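Aminotransferase class-III (Ochrobactrum anthropi, PDB 5GHG) probably transfers amino groups between amines and keto acids or ketones as an omega-transaminase, using a pyridoxal-phosphate-derived cofactor held here in its aminated PMP form. Local coordinates at residues Leu401-Arg412 / Leu443-Leu454. The protein carries 1 engineered substitution. Residues are numbered along the deposited sequence; the frame is centred on the assembly and turned at random.
Sequences LGAKANAVLQER and LEATLNDVQASL
Val450 pushes as a knob into the hole formed by Leu401, Lys404, Ala405 and Val408, packing helix 401-411 against helix 443-454, their axes 127° apart, more antiparallel than parallel. Both helices lie over the mixed sheet of the small domain of this fold-type-I, class-III aminotransferase, Leu409 reaching strand 414-419 and Leu443 strand 380-385. The two branches of Val450 divide the work: CG2 rests 3.9 Å from Ala405 CA, while CG1, anti to the backbone N (chi1 173°), meets Leu401 CD1 at 4.0 Å. One turn back, Thr446 slides past Val408 with its methyl CG2 3.8 Å from Val408 CG1, and Thr446 OG1 hydrogen-bonds back to Ala442 O. Beyond the helix end, Arg412 runs extended past Thr446 and grips Asp449 side-on, NE and NH2 both converging on OD2 from the same face of the carboxylate. Replacing Asp449 with an alanine would probably leave the Arg412 guanidinium without its charge partner and freer to turn away from helix 443-454. Arg412 NH2 reaches Asp449 OD2 at 2.8 Å, fairly straight, whereas Arg412 NE to Asp449 OD2 is longer, 3.2 Å, and more bent. The guanidinium plane contains Asp449 OD2 but is tilted 44° from the carboxylate, and Ala445 CB sits 3.3 Å above one face of the Arg412 guanidinium, over its centre.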
loop_
_atom_site.group_PDB
_atom_site.type_symbol
_atom_site.label_atom_id
_atom_site.label_comp_id
_atom_site.label_asym_id
_atom_site.label_seq_id
_atom_site.Cartn_x
_atom_site.Cartn_y
_atom_site.Cartn_z
ATOM N N LEU B 401 -2.265 -7.505 -31.554
ATOM C CA LEU B 401 -1.080 -8.206 -32.012
ATOM C C LEU B 401 -0.186 -8.596 -30.827
ATOM O O LEU B 401 0.296 -9.737 -30.752
ATOM C CB LEU B 401 -0.321 -7.352 -33.027
ATOM C CG LEU B 401 0.918 -7.874 -33.731
ATOM C CD1 LEU B 401 0.616 -9.171 -34.477
ATOM C CD2 LEU B 401 1.440 -6.802 -34.702
ATOM N N GLY B 402 -0.002 -7.684 -29.878
ATOM C CA GLY B 402 0.739 -8.016 -28.668
ATOM C C GLY B 402 0.123 -9.150 -27.874
ATOM O O GLY B 402 0.828 -10.049 -27.411
ATOM N N ALA B 403 -1.194 -9.128 -27.702
ATOM C CA ALA B 403 -1.865 -10.210 -26.988
ATOM C C ALA B 403 -1.709 -11.542 -27.717
ATOM O O ALA B 403 -1.468 -12.584 -27.085
ATOM C CB ALA B 403 -3.353 -9.887 -26.787
ATOM N N LYS B 404 -1.849 -11.529 -29.041
ATOM C CA LYS B 404 -1.681 -12.741 -29.828
ATOM C C LYS B 404 -0.295 -13.339 -29.650
ATOM O O LYS B 404 -0.150 -14.542 -29.373
ATOM C CB LYS B 404 -1.955 -12.438 -31.304
ATOM C CG LYS B 404 -2.000 -13.638 -32.239
ATOM C CD LYS B 404 -2.452 -13.178 -33.637
ATOM C CE LYS B 404 -2.427 -14.309 -34.667
ATOM N NZ LYS B 404 -3.512 -15.277 -34.408
ATOM N N ALA B 405 0.744 -12.512 -29.775
ATOM C CA ALA B 405 2.115 -13.024 -29.715
ATOM C C ALA B 405 2.483 -13.459 -28.288
ATOM O O ALA B 405 3.172 -14.467 -28.104
ATOM C CB ALA B 405 3.090 -11.973 -30.239
ATOM N N ASN B 406 2.006 -12.727 -27.281
ATOM C CA ASN B 406 2.286 -13.070 -25.891
ATOM C C ASN B 406 1.708 -14.441 -25.536
ATOM O O ASN B 406 2.333 -15.217 -24.819
ATOM C CB ASN B 406 1.708 -11.999 -24.975
ATOM C CG ASN B 406 2.303 -12.032 -23.564
ATOM O OD1 ASN B 406 3.490 -12.264 -23.396
ATOM N ND2 ASN B 406 1.485 -11.773 -22.576
ATOM N N ALA B 407 0.506 -14.742 -26.037
ATOM C CA ALA B 407 -0.092 -16.055 -25.796
ATOM C C ALA B 407 0.732 -17.176 -26.430
ATOM O O ALA B 407 0.913 -18.243 -25.832
ATOM C CB ALA B 407 -1.529 -16.078 -26.311
ATOM N N VAL B 408 1.231 -16.954 -27.646
ATOM C CA VAL B 408 2.068 -17.958 -28.293
ATOM C C VAL B 408 3.389 -18.120 -27.547
ATOM O O VAL B 408 3.874 -19.236 -27.340
ATOM C CB VAL B 408 2.303 -17.594 -29.770
ATOM C CG1 VAL B 408 3.370 -18.521 -30.365
ATOM C CG2 VAL B 408 1.024 -17.711 -30.547
ATOM N N LEU B 409 3.983 -17.007 -27.122
ATOM C CA LEU B 409 5.223 -17.088 -26.369
ATOM C C LEU B 409 5.030 -17.892 -25.074
ATOM O O LEU B 409 5.903 -18.684 -24.692
ATOM C CB LEU B 409 5.739 -15.685 -26.068
ATOM C CG LEU B 409 7.114 -15.476 -25.480
ATOM C CD1 LEU B 409 8.189 -16.162 -26.295
ATOM C CD2 LEU B 409 7.408 -13.976 -25.387
ATOM N N GLN B 410 3.889 -17.713 -24.402
ATOM C CA GLN B 410 3.598 -18.503 -23.210
ATOM C C GLN B 410 3.446 -19.993 -23.538
ATOM O O GLN B 410 3.875 -20.853 -22.763
ATOM C CB GLN B 410 2.339 -17.975 -22.514
ATOM C CG GLN B 410 1.963 -18.731 -21.231
ATOM C CD GLN B 410 0.756 -18.101 -20.553
ATOM O OE1 GLN B 410 0.693 -16.880 -20.419
ATOM N NE2 GLN B 410 -0.233 -18.911 -20.186
ATOM N N GLU B 411 2.841 -20.310 -24.686
ATOM C CA GLU B 411 2.809 -21.697 -25.144
ATOM C C GLU B 411 4.219 -22.260 -25.315
ATOM O O GLU B 411 4.440 -23.455 -25.115
ATOM C CB GLU B 411 2.067 -21.818 -26.477
ATOM C CG GLU B 411 0.591 -21.538 -26.447
ATOM C CD GLU B 411 -0.027 -21.675 -27.842
ATOM O OE1 GLU B 411 -0.382 -20.630 -28.457
ATOM O OE2 GLU B 411 -0.081 -22.827 -28.362
ATOM N N ARG B 412 5.162 -21.429 -25.734
ATOM C CA ARG B 412 6.539 -21.835 -25.906
ATOM C C ARG B 412 7.353 -21.725 -24.609
ATOM O O ARG B 412 8.585 -21.796 -24.651
ATOM C CB ARG B 412 7.194 -21.010 -27.017
ATOM C CG ARG B 412 6.710 -21.411 -28.403
ATOM C CD ARG B 412 7.236 -20.508 -29.501
ATOM N NE ARG B 412 6.920 -21.024 -30.836
ATOM C CZ ARG B 412 7.654 -21.930 -31.467
ATOM N NH1 ARG B 412 8.759 -22.420 -30.887
ATOM N NH2 ARG B 412 7.290 -22.340 -32.674
ATOM N N LEU B 443 11.148 -16.110 -28.709
ATOM C CA LEU B 443 10.518 -14.957 -29.324
ATOM C C LEU B 443 10.612 -15.023 -30.845
ATOM O O LEU B 443 9.635 -14.763 -31.546
ATOM C CB LEU B 443 11.136 -13.668 -28.804
ATOM C CG LEU B 443 10.643 -12.392 -29.480
ATOM C CD1 LEU B 443 9.131 -12.201 -29.269
ATOM C CD2 LEU B 443 11.438 -11.199 -28.990
ATOM N N GLU B 444 11.789 -15.356 -31.371
ATOM C CA GLU B 444 11.937 -15.437 -32.821
ATOM C C GLU B 444 10.954 -16.436 -33.426
ATOM O O GLU B 444 10.276 -16.135 -34.415
ATOM C CB GLU B 444 13.369 -15.815 -33.193
ATOM C CG GLU B 444 13.534 -16.024 -34.686
ATOM C CD GLU B 444 14.985 -16.231 -35.092
ATOM O OE1 GLU B 444 15.816 -16.567 -34.225
ATOM O OE2 GLU B 444 15.282 -16.035 -36.283
ATOM N N ALA B 445 10.876 -17.637 -32.839
ATOM C CA ALA B 445 9.945 -18.646 -33.341
ATOM C C ALA B 445 8.496 -18.185 -33.182
ATOM O O ALA B 445 7.649 -18.462 -34.034
ATOM C CB ALA B 445 10.174 -19.973 -32.618
ATOM N N THR B 446 8.201 -17.494 -32.083
ATOM C CA THR B 446 6.873 -16.922 -31.873
ATOM C C THR B 446 6.502 -15.959 -32.996
ATOM O O THR B 446 5.391 -16.006 -33.531
ATOM C CB THR B 446 6.818 -16.178 -30.535
ATOM O OG1 THR B 446 6.879 -17.119 -29.461
ATOM C CG2 THR B 446 5.537 -15.397 -30.431
ATOM N N LEU B 447 7.417 -15.053 -33.339
ATOM C CA LEU B 447 7.108 -14.077 -34.378
ATOM C C LEU B 447 6.904 -14.767 -35.730
ATOM O O LEU B 447 6.040 -14.362 -36.505
ATOM C CB LEU B 447 8.206 -13.029 -34.461
ATOM C CG LEU B 447 8.316 -12.201 -33.178
ATOM C CD1 LEU B 447 9.384 -11.132 -33.308
ATOM C CD2 LEU B 447 6.983 -11.580 -32.821
ATOM N N ASN B 448 7.683 -15.812 -36.014
ATOM C CA ASN B 448 7.464 -16.577 -37.248
ATOM C C ASN B 448 6.097 -17.263 -37.247
ATOM O O ASN B 448 5.383 -17.241 -38.253
ATOM C CB ASN B 448 8.588 -17.582 -37.444
ATOM C CG ASN B 448 9.891 -16.910 -37.801
ATOM O OD1 ASN B 448 9.892 -15.765 -38.266
ATOM N ND2 ASN B 448 10.997 -17.576 -37.570
ATOM N N ASP B 449 5.717 -17.879 -36.120
ATOM C CA ASP B 449 4.400 -18.506 -36.013
ATOM C C ASP B 449 3.285 -17.488 -36.240
ATOM O O ASP B 449 2.323 -17.759 -36.970
ATOM C CB ASP B 449 4.214 -19.153 -34.647
ATOM C CG ASP B 449 4.928 -20.490 -34.526
ATOM O OD1 ASP B 449 5.446 -20.979 -35.554
ATOM O OD2 ASP B 449 4.956 -21.046 -33.381
ATOM N N VAL B 450 3.371 -16.334 -35.582
ATOM C CA VAL B 450 2.328 -15.335 -35.699
ATOM C C VAL B 450 2.255 -14.818 -37.140
ATOM O O VAL B 450 1.168 -14.642 -37.700
ATOM C CB VAL B 450 2.564 -14.180 -34.703
ATOM C CG1 VAL B 450 1.568 -13.075 -34.955
ATOM C CG2 VAL B 450 2.432 -14.692 -33.258
ATOM N N GLN B 451 3.411 -14.563 -37.745
ATOM C CA GLN B 451 3.436 -14.105 -39.130
ATOM C C GLN B 451 2.772 -15.124 -40.060
ATOM O O GLN B 451 1.950 -14.768 -40.908
ATOM C CB GLN B 451 4.871 -13.829 -39.555
ATOM C CG GLN B 451 5.058 -13.528 -41.037
ATOM C CD GLN B 451 4.444 -12.199 -41.454
ATOM O OE1 GLN B 451 3.902 -11.457 -40.630
ATOM N NE2 GLN B 451 4.537 -11.886 -42.743
ATOM N N ALA B 452 3.098 -16.404 -39.883
ATOM C CA ALA B 452 2.467 -17.445 -40.694
ATOM C C ALA B 452 0.960 -17.450 -40.495
ATOM O O ALA B 452 0.193 -17.578 -41.458
ATOM C CB ALA B 452 3.060 -18.805 -40.355
ATOM N N SER B 453 0.514 -17.313 -39.250
ATOM C CA SER B 453 -0.910 -17.333 -38.957
ATOM C C SER B 453 -1.624 -16.144 -39.601
ATOM O O SER B 453 -2.740 -16.282 -40.113
ATOM C CB SER B 453 -1.125 -17.349 -37.444
ATOM O OG SER B 453 -2.415 -16.911 -37.097
ATOM N N LEU B 454 -0.986 -14.976 -39.596
ATOM C CA LEU B 454 -1.592 -13.801 -40.202
ATOM C C LEU B 454 -1.762 -13.973 -41.716
ATOM O O LEU B 454 -2.777 -13.563 -42.272
ATOM C CB LEU B 454 -0.754 -12.557 -39.901
ATOM C CG LEU B 454 -0.734 -12.143 -38.426
ATOM C CD1 LEU B 454 0.155 -10.922 -38.226
ATOM C CD2 LEU B 454 -2.129 -11.858 -37.933
HETATM O O HOH W 1 3.792 -21.752 -31.339
#